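Local coordinates for dihydropteroate synthase (Burkholderia cenocepacia, PDB 2Y5S), which probably catalyses the condensation of 4-aminobenzoate with 6-hydroxymethyl-7,8-dihydropterin diphosphate to give 7,8-dihydropteroate, a step in folate biosynthesis, at residues A9-E17 and R137-A145; A187-F196 and R220-G231. All blocks are in the same frame, centred on the assembly; numbering follows the deposited sequence. Where two conformers were deposited one is given.

How the contacts relate
Both contacts reach the sheet of the TIM barrel, in which strands 142-146 and 190-193 are neighbours. Contact 1 sets an N-terminal hairpin against the start of strand 142-146. Contact 2 joins strands 190-193 and 229-230 and ends at 7,8-dihydropteroate. Their centres lie about 11 Å apart. Two probable hydrogen bonds tie them: Leu143 N to Arg189 O at 2.7 Å, and Arg220 NH1 to Pro10 O at 2.7 Å. The ligand binds at the C-terminal ends of the strands. Contact 1 is therefore remote: Gly142 CA is 11.6 Å from N2 of the ligand. Further along the same strand, Cys144 touches the ligand, which Asp193 of contact 2 grips directly.

Contact 1 of 2, residues A9-E17 and R137-A145; sequences APLQCGRFE and RDGNSGLCA
Asn140 meets the 9-17 segment with both its backbone and its side chain. Its carbonyl O accepts a hydrogen bond from Gly14 N at 2.8 Å. The donor stands above the carbonyl plane, 44° out of it. The CB of Asn140 is directed toward the 9-17 segment, and OD1 lies against Gln12. The Gln12 chain leaves with CG anti to the backbone N (chi1 174°) and then bends at chi2, which brings its amide round to Asn140 OD1. The two amide planes are nearly perpendicular, 88° apart. Gln12 NE2 is 2.9 Å from Asn140 OD1, but the angle is too poor for a hydrogen bond. The equally short approach of Gln12 CG to the same oxygen is doubtful in detail.

At Ser141 the CB is directed away from the hairpin, while the carbonyl O accepts from Arg189 NE. The partner here is a beta hairpin of strands 11-13 and 16-18. A type II' turn from Cys13 to Phe16 closes it, with Gly14 at positive phi. The hairpin lies across the N-terminal end of the barrel strands.

Gly142 begins strand 142-146 and has no side chain, so the backbones come close. Gln12 O is 3.2 Å from Gly142 CA, and Cys13 CA is 3.6 Å from Gly142 N. Leu143 packs on Ile121. Beyond it, Cys144 and Leu11 both touch Cys191.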
loop_
_atom_site.group_PDB
_atom_site.type_symbol
_atom_site.label_atom_id
_atom_site.label_comp_id
_atom_site.label_asym_id
_atom_site.label_seq_id
_atom_site.Cartn_x
_atom_site.Cartn_y
_atom_site.Cartn_z
ATOM N N ALA B 9 19.249 -3.128 10.628
ATOM C CA ALA B 9 20.669 -2.960 10.868
ATOM C C ALA B 9 21.342 -2.348 9.632
ATOM O O ALA B 9 20.894 -2.580 8.510
ATOM C CB ALA B 9 21.302 -4.305 11.210
ATOM N N PRO B 10 22.416 -1.575 9.832
ATOM C CA PRO B 10 23.080 -0.925 8.708
ATOM C C PRO B 10 23.768 -1.883 7.726
ATOM O O PRO B 10 24.111 -3.023 8.075
ATOM C CB PRO B 10 24.120 -0.023 9.383
ATOM C CG PRO B 10 24.405 -0.688 10.678
ATOM C CD PRO B 10 23.088 -1.278 11.111
ATOM N N LEU B 11 23.968 -1.381 6.510
ATOM C CA LEU B 11 24.614 -2.133 5.459
ATOM C C LEU B 11 25.826 -1.381 4.895
ATOM O O LEU B 11 25.691 -0.307 4.321
ATOM C CB LEU B 11 23.606 -2.417 4.344
ATOM C CG LEU B 11 24.100 -3.371 3.246
ATOM C CD1 LEU B 11 24.414 -4.750 3.835
ATOM C CD2 LEU B 11 23.065 -3.472 2.074
ATOM N N GLN B 12 27.008 -1.956 5.044
ATOM C CA GLN B 12 28.186 -1.437 4.351
ATOM C C GLN B 12 28.018 -1.786 2.856
ATOM O O GLN B 12 27.818 -2.937 2.510
ATOM C CB GLN B 12 29.440 -2.029 4.965
ATOM C CG GLN B 12 30.733 -1.702 4.260
ATOM C CD GLN B 12 31.000 -0.222 4.185
ATOM O OE1 GLN B 12 30.841 0.502 5.174
ATOM N NE2 GLN B 12 31.410 0.247 3.000
ATOM N N CYS B 13 28.056 -0.778 1.989
ATOM C CA CYS B 13 27.628 -0.951 0.609
ATOM C C CYS B 13 28.586 -0.262 -0.337
ATOM O O CYS B 13 28.242 0.702 -1.014
ATOM C CB CYS B 13 26.195 -0.438 0.430
ATOM S SG CYS B 13 25.413 -0.927 -1.104
ATOM N N GLY B 14 29.807 -0.779 -0.368
ATOM C CA GLY B 14 30.848 -0.254 -1.237
ATOM C C GLY B 14 31.217 1.163 -0.847
ATOM O O GLY B 14 31.744 1.383 0.231
ATOM N N ARG B 15 30.929 2.123 -1.722
ATOM C CA ARG B 15 31.250 3.528 -1.438
ATOM C C ARG B 15 30.354 4.101 -0.346
ATOM O O ARG B 15 30.644 5.156 0.177
ATOM C CB ARG B 15 31.073 4.403 -2.687
ATOM C CG ARG B 15 32.088 4.205 -3.782
ATOM C CD ARG B 15 31.665 4.984 -5.021
ATOM N NE ARG B 15 30.496 4.382 -5.685
ATOM C CZ ARG B 15 29.813 4.955 -6.677
ATOM N NH1 ARG B 15 30.144 6.166 -7.121
ATOM N NH2 ARG B 15 28.779 4.323 -7.224
ATOM N N PHE B 16 29.257 3.412 -0.027
ATOM C CA PHE B 16 28.213 3.966 0.815
ATOM C C PHE B 16 28.063 3.164 2.098
ATOM O O PHE B 16 28.329 1.966 2.116
ATOM C CB PHE B 16 26.889 3.968 0.038
ATOM C CG PHE B 16 26.985 4.640 -1.287
ATOM C CD1 PHE B 16 26.830 6.021 -1.387
ATOM C CD2 PHE B 16 27.293 3.912 -2.434
ATOM C CE1 PHE B 16 26.956 6.667 -2.601
ATOM C CE2 PHE B 16 27.407 4.548 -3.665
ATOM C CZ PHE B 16 27.245 5.934 -3.749
ATOM N N GLU B 17 27.707 3.863 3.166
ATOM C CA GLU B 17 27.290 3.257 4.416
ATOM C C GLU B 17 25.778 3.471 4.525
ATOM O O GLU B 17 25.309 4.554 4.874
ATOM C CB GLU B 17 28.031 3.898 5.597
ATOM C CG GLU B 17 29.563 3.781 5.525
ATOM C CD GLU B 17 30.274 4.489 6.673
ATOM O OE1 GLU B 17 30.281 5.735 6.698
ATOM O OE2 GLU B 17 30.842 3.798 7.545
ATOM N N ARG B 137 35.052 -11.632 -1.463
ATOM C CA ARG B 137 35.526 -11.607 -0.080
ATOM C C ARG B 137 36.305 -10.325 0.237
ATOM O O ARG B 137 36.175 -9.790 1.323
ATOM C CB ARG B 137 36.346 -12.853 0.252
ATOM C CG ARG B 137 37.586 -13.066 -0.617
ATOM C CD ARG B 137 38.230 -14.412 -0.341
ATOM N NE ARG B 137 38.712 -14.479 1.034
ATOM C CZ ARG B 137 39.937 -14.128 1.441
ATOM N NH1 ARG B 137 40.857 -13.694 0.575
ATOM N NH2 ARG B 137 40.252 -14.222 2.735
ATOM N N ASP B 138 37.073 -9.816 -0.726
ATOM C CA ASP B 138 37.851 -8.591 -0.519
ATOM C C ASP B 138 36.998 -7.331 -0.691
ATOM O O ASP B 138 36.048 -7.301 -1.474
ATOM C CB ASP B 138 39.038 -8.534 -1.488
ATOM C CG ASP B 138 40.153 -9.502 -1.119
ATOM O OD1 ASP B 138 40.096 -10.161 -0.052
ATOM O OD2 ASP B 138 41.125 -9.584 -1.894
ATOM N N GLY B 139 37.342 -6.296 0.058
ATOM C CA GLY B 139 36.803 -4.975 -0.176
ATOM C C GLY B 139 35.590 -4.727 0.687
ATOM O O GLY B 139 35.397 -5.387 1.712
ATOM N N ASN B 140 34.774 -3.774 0.258
ATOM C CA ASN B 140 33.669 -3.281 1.056
ATOM C C ASN B 140 32.292 -3.332 0.426
ATOM O O ASN B 140 31.366 -2.727 0.944
ATOM C CB ASN B 140 33.959 -1.845 1.484
ATOM C CG ASN B 140 34.409 -1.784 2.894
ATOM O OD1 ASN B 140 33.596 -1.551 3.791
ATOM N ND2 ASN B 140 35.683 -2.084 3.131
ATOM N N SER B 141 32.154 -4.050 -0.679
ATOM C CA SER B 141 30.872 -4.112 -1.365
ATOM C C SER B 141 29.813 -4.703 -0.442
ATOM O O SER B 141 30.102 -5.561 0.396
ATOM C CB SER B 141 30.966 -4.935 -2.644
ATOM O OG SER B 141 31.482 -6.230 -2.396
ATOM N N GLY B 142 28.593 -4.213 -0.590
ATOM C CA GLY B 142 27.439 -4.888 -0.029
ATOM C C GLY B 142 27.207 -6.195 -0.775
ATOM O O GLY B 142 27.584 -6.341 -1.948
ATOM N N LEU B 143 26.599 -7.150 -0.085
ATOM C CA LEU B 143 26.325 -8.456 -0.653
ATOM C C LEU B 143 24.951 -8.900 -0.228
ATOM O O LEU B 143 24.676 -8.995 0.974
ATOM C CB LEU B 143 27.344 -9.479 -0.160
ATOM C CG LEU B 143 28.831 -9.193 -0.383
ATOM C CD1 LEU B 143 29.682 -10.188 0.407
ATOM C CD2 LEU B 143 29.137 -9.266 -1.866
ATOM N N CYS B 144 24.090 -9.177 -1.200
ATOM C CA CYS B 144 22.770 -9.711 -0.889
ATOM C C CYS B 144 22.728 -11.190 -1.249
ATOM O O CYS B 144 22.818 -11.561 -2.423
ATOM C CB CYS B 144 21.673 -8.990 -1.633
ATOM S SG CYS B 144 20.018 -9.667 -1.270
ATOM N N ALA B 145 22.611 -12.013 -0.221
ATOM C CA ALA B 145 22.462 -13.464 -0.364
ATOM C C ALA B 145 20.974 -13.765 -0.387
ATOM O O ALA B 145 20.278 -13.547 0.609
ATOM C CB ALA B 145 23.129 -14.170 0.824
#

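Contact 2 of 2, residues A187-F196 and R220-G231; sequences AERICVDPGF and RPDGRAYPILAG. With 78H (7,8-dihydropteroate), chain P.
Asp193 and Leu229 sit side by side where two neighbouring barrel strands reach the pterin pocket. Asp193 CB lies 3.2 Å from Leu229 O. CG, anti to the backbone N (chi1 179°), lies against the same Leu229 O at 3.0 Å. Carboxylate and carbonyl are both acceptors, so no hydrogen bond links them. OD1 accepts from Gly195 N, forming an Asx turn, and also binds a water. This water is shared with Phe196 N, Gly231 N and O4 of 7,8-dihydropteroate. OD2 rests against Leu229 CD2 at 3.3 Å. It accepts from ligand N3 at 2.5 Å, a length so short that its exact value is doubtful, and, weakly, from N2 at 2.8 Å.

Behind this site the strands pair in parallel. Val192 N donates to Pro227 O, and Leu229 N donates to Val192 O at 2.8 Å. This bridge closes the TIM barrel between 190-193 and 229-230. At the far end, Arg220 NH2 donates to Ile190 O at 2.9 Å, and its NH1 bonds to Pro10 O. Tyr226 CE1 packs 3.7 Å from Ile190 CB.

One carboxylate oxygen thus receives two N-H groups of the pterin while backbone and water hold the other, consistent with selection for the pterin's donor pattern.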
loop_
_atom_site.group_PDB
_atom_site.type_symbol
_atom_site.label_atom_id
_atom_site.label_comp_id
_atom_site.label_asym_id
_atom_site.label_seq_id
_atom_site.Cartn_x
_atom_site.Cartn_y
_atom_site.Cartn_z
ATOM N N ALA B 187 30.298 -8.983 8.724
ATOM C CA ALA B 187 28.841 -9.141 8.824
ATOM C C ALA B 187 28.050 -7.928 8.358
ATOM O O ALA B 187 26.939 -8.076 7.838
ATOM C CB ALA B 187 28.445 -9.472 10.258
ATOM N N GLU B 188 28.610 -6.738 8.548
ATOM C CA GLU B 188 27.919 -5.505 8.159
ATOM C C GLU B 188 27.787 -5.286 6.632
ATOM O O GLU B 188 26.995 -4.457 6.195
ATOM C CB GLU B 188 28.555 -4.275 8.836
ATOM C CG GLU B 188 30.058 -4.242 8.814
ATOM C CD GLU B 188 30.704 -4.788 10.108
ATOM O OE1 GLU B 188 30.683 -6.019 10.347
ATOM O OE2 GLU B 188 31.240 -3.965 10.886
ATOM N N ARG B 189 28.537 -6.040 5.826
ATOM C CA ARG B 189 28.433 -5.970 4.359
ATOM C C ARG B 189 27.307 -6.839 3.797
ATOM O O ARG B 189 27.048 -6.820 2.592
ATOM C CB ARG B 189 29.747 -6.432 3.720
ATOM C CG ARG B 189 30.964 -5.519 3.963
ATOM C CD ARG B 189 32.240 -6.191 3.476
ATOM N NE ARG B 189 32.126 -6.500 2.054
ATOM C CZ ARG B 189 32.864 -7.372 1.372
ATOM N NH1 ARG B 189 33.827 -8.081 1.955
ATOM N NH2 ARG B 189 32.612 -7.542 0.074
ATOM N N ILE B 190 26.648 -7.608 4.661
ATOM C CA ILE B 190 25.715 -8.642 4.231
ATOM C C ILE B 190 24.267 -8.252 4.507
ATOM O O ILE B 190 23.906 -7.842 5.613
ATOM C CB ILE B 190 26.020 -10.005 4.925
ATOM C CG1 ILE B 190 27.462 -10.459 4.612
ATOM C CG2 ILE B 190 25.022 -11.095 4.458
ATOM C CD1 ILE B 190 28.018 -11.563 5.537
ATOM N N CYS B 191 23.438 -8.386 3.479
ATOM C CA CYS B 191 21.996 -8.383 3.650
ATOM C C CYS B 191 21.454 -9.672 3.077
ATOM O O CYS B 191 22.179 -10.405 2.398
ATOM C CB CYS B 191 21.343 -7.178 2.992
ATOM S SG CYS B 191 21.483 -7.046 1.220
ATOM N N VAL B 192 20.206 -9.981 3.410
ATOM C CA VAL B 192 19.587 -11.230 2.981
ATOM C C VAL B 192 18.233 -10.971 2.326
ATOM O O VAL B 192 17.585 -9.933 2.558
ATOM C CB VAL B 192 19.380 -12.176 4.162
ATOM C CG1 VAL B 192 20.718 -12.485 4.853
ATOM C CG2 VAL B 192 18.354 -11.584 5.154
ATOM N N ASP B 193 17.784 -11.950 1.555
ATOM C CA ASP B 193 16.562 -11.835 0.779
ATOM C C ASP B 193 15.906 -13.220 0.691
ATOM O O ASP B 193 16.551 -14.189 0.269
ATOM C CB ASP B 193 16.957 -11.319 -0.600
ATOM C CG ASP B 193 15.799 -11.153 -1.547
ATOM O OD1 ASP B 193 14.713 -11.713 -1.338
ATOM O OD2 ASP B 193 16.029 -10.478 -2.578
ATOM N N PRO B 194 14.620 -13.321 1.072
ATOM C CA PRO B 194 13.939 -14.629 1.088
ATOM C C PRO B 194 13.602 -15.199 -0.283
ATOM O O PRO B 194 13.149 -16.360 -0.380
ATOM C CB PRO B 194 12.649 -14.334 1.860
ATOM C CG PRO B 194 12.402 -12.876 1.580
ATOM C CD PRO B 194 13.768 -12.265 1.648
ATOM N N GLY B 195 13.791 -14.398 -1.334
ATOM C CA GLY B 195 13.714 -14.901 -2.694
ATOM C C GLY B 195 12.311 -15.215 -3.134
ATOM O O GLY B 195 11.993 -16.333 -3.564
ATOM N N PHE B 196 11.468 -14.202 -3.078
ATOM C CA PHE B 196 10.103 -14.365 -3.498
ATOM C C PHE B 196 10.034 -14.864 -4.949
ATOM O O PHE B 196 10.676 -14.299 -5.823
ATOM C CB PHE B 196 9.353 -13.035 -3.363
ATOM C CG PHE B 196 9.117 -12.635 -1.959
ATOM C CD1 PHE B 196 8.211 -13.320 -1.187
ATOM C CD2 PHE B 196 9.830 -11.574 -1.385
ATOM C CE1 PHE B 196 8.006 -12.975 0.139
ATOM C CE2 PHE B 196 9.621 -11.217 -0.068
ATOM C CZ PHE B 196 8.709 -11.928 0.696
ATOM N N ARG B 220 22.997 -11.292 13.033
ATOM C CA ARG B 220 24.424 -10.985 12.974
ATOM C C ARG B 220 25.016 -11.294 14.346
ATOM O O ARG B 220 24.264 -11.584 15.272
ATOM C CB ARG B 220 24.646 -9.517 12.625
ATOM C CG ARG B 220 24.192 -9.147 11.232
ATOM C CD ARG B 220 24.375 -7.672 10.991
ATOM N NE ARG B 220 24.429 -7.356 9.567
ATOM C CZ ARG B 220 24.402 -6.118 9.075
ATOM N NH1 ARG B 220 24.334 -5.059 9.894
ATOM N NH2 ARG B 220 24.465 -5.936 7.753
ATOM N N PRO B 221 26.354 -11.269 14.480
ATOM C CA PRO B 221 26.986 -11.519 15.801
ATOM C C PRO B 221 26.595 -10.535 16.903
ATOM O O PRO B 221 26.503 -10.921 18.073
ATOM C CB PRO B 221 28.478 -11.418 15.495
ATOM C CG PRO B 221 28.585 -11.871 14.069
ATOM C CD PRO B 221 27.343 -11.347 13.385
ATOM N N ASP B 222 26.338 -9.280 16.535
ATOM C CA ASP B 222 25.877 -8.275 17.499
ATOM C C ASP B 222 24.418 -8.467 17.930
ATOM O O ASP B 222 23.882 -7.632 18.657
ATOM C CB ASP B 222 26.063 -6.858 16.940
ATOM C CG ASP B 222 25.170 -6.581 15.734
ATOM O OD1 ASP B 222 24.369 -7.467 15.362
ATOM O OD2 ASP B 222 25.283 -5.482 15.144
ATOM N N GLY B 223 23.771 -9.540 17.477
ATOM C CA GLY B 223 22.381 -9.831 17.851
ATOM C C GLY B 223 21.323 -9.191 16.965
ATOM O O GLY B 223 20.147 -9.561 17.035
ATOM N N ARG B 224 21.713 -8.222 16.141
ATOM C CA ARG B 224 20.779 -7.619 15.210
ATOM C C ARG B 224 20.568 -8.578 14.048
ATOM O O ARG B 224 21.513 -9.212 13.560
ATOM C CB ARG B 224 21.306 -6.292 14.644
ATOM C CG ARG B 224 21.200 -5.058 15.556
ATOM C CD ARG B 224 20.556 -3.894 14.777
ATOM N NE ARG B 224 21.260 -2.613 14.901
ATOM C CZ ARG B 224 20.754 -1.439 14.507
ATOM N NH1 ARG B 224 19.543 -1.369 13.965
ATOM N NH2 ARG B 224 21.466 -0.324 14.648
ATOM N N ALA B 225 19.335 -8.643 13.573
ATOM C CA ALA B 225 19.034 -9.382 12.361
ATOM C C ALA B 225 19.764 -8.753 11.162
ATOM O O ALA B 225 19.901 -7.533 11.069
ATOM C CB ALA B 225 17.527 -9.403 12.132
ATOM N N TYR B 226 20.247 -9.598 10.257
ATOM C CA TYR B 226 20.690 -9.130 8.934
ATOM C C TYR B 226 19.557 -8.311 8.280
ATOM O O TYR B 226 18.380 -8.696 8.346
ATOM C CB TYR B 226 21.105 -10.313 8.051
ATOM C CG TYR B 226 22.458 -10.904 8.420
ATOM C CD1 TYR B 226 23.643 -10.314 7.982
ATOM C CD2 TYR B 226 22.558 -12.052 9.209
ATOM C CE1 TYR B 226 24.885 -10.847 8.321
ATOM C CE2 TYR B 226 23.799 -12.581 9.568
ATOM C CZ TYR B 226 24.957 -11.976 9.121
ATOM O OH TYR B 226 26.187 -12.484 9.469
ATOM N N PRO B 227 19.890 -7.147 7.700
ATOM C CA PRO B 227 18.844 -6.377 7.040
ATOM C C PRO B 227 18.327 -7.102 5.808
ATOM O O PRO B 227 19.082 -7.848 5.164
ATOM C CB PRO B 227 19.546 -5.080 6.674
ATOM C CG PRO B 227 20.965 -5.480 6.460
ATOM C CD PRO B 227 21.213 -6.515 7.533
ATOM N N ILE B 228 17.043 -6.887 5.499
ATOM C CA ILE B 228 16.313 -7.652 4.487
ATOM C C ILE B 228 16.067 -6.809 3.244
ATOM O O ILE B 228 15.587 -5.661 3.342
ATOM C CB ILE B 228 14.953 -8.094 5.010
ATOM C CG1 ILE B 228 15.120 -9.006 6.223
ATOM C CG2 ILE B 228 14.099 -8.796 3.904
ATOM C CD1 ILE B 228 13.805 -9.281 6.992
ATOM N N LEU B 229 16.440 -7.376 2.099
ATOM C CA LEU B 229 16.024 -6.901 0.792
ATOM C C LEU B 229 14.888 -7.797 0.310
ATOM O O LEU B 229 15.010 -9.022 0.349
ATOM C CB LEU B 229 17.200 -6.956 -0.175
ATOM C CG LEU B 229 17.029 -6.302 -1.566
ATOM C CD1 LEU B 229 18.429 -5.907 -2.092
ATOM C CD2 LEU B 229 16.330 -7.212 -2.567
ATOM N N ALA B 230 13.786 -7.187 -0.113
ATOM C CA ALA B 230 12.618 -7.902 -0.605
ATOM C C ALA B 230 12.302 -7.443 -2.024
ATOM O O ALA B 230 12.252 -6.256 -2.309
ATOM C CB ALA B 230 11.426 -7.646 0.290
ATOM N N GLY B 231 12.077 -8.405 -2.897
ATOM C CA GLY B 231 11.729 -8.128 -4.280
ATOM C C GLY B 231 10.488 -8.900 -4.697
ATOM O O GLY B 231 10.554 -10.107 -4.919
HETATM O O4 78H P . 13.540 -11.019 -5.594
HETATM C C4 78H P . 14.692 -10.792 -5.969
HETATM C C5 78H P . 15.062 -10.868 -7.328
HETATM N N3 78H P . 15.676 -10.467 -5.022
HETATM C C9 78H P . 16.413 -10.612 -7.658
HETATM N N5 78H P . 14.144 -11.129 -8.292
HETATM C C2 78H P . 17.028 -10.244 -5.425
HETATM N N8 78H P . 16.839 -10.666 -8.979
HETATM N N1 78H P . 17.342 -10.310 -6.728
HETATM C C6 78H P . 14.512 -11.240 -9.584
HETATM N N2 78H P . 17.979 -9.975 -4.517
HETATM C C7 78H P . 15.972 -11.188 -10.041
HETATM C C10 78H P . 13.479 -11.457 -10.653
HETATM N N11 78H P . 13.157 -12.884 -10.770
HETATM C C15 78H P . 11.884 -13.254 -10.772
HETATM C C16 78H P . 11.437 -14.271 -9.935
HETATM C C17 78H P . 10.998 -12.581 -11.615
HETATM C C18 78H P . 10.102 -14.633 -9.951
HETATM C C19 78H P . 9.658 -12.944 -11.630
HETATM C C20 78H P . 9.213 -13.972 -10.802
HETATM C C21 78H P . 7.729 -14.352 -10.793
HETATM O O22 78H P . 7.354 -15.051 -9.848
HETATM O O23 78H P . 6.957 -13.845 -11.637
HETATM O O HOH W 1 12.707 -11.419 -3.048
#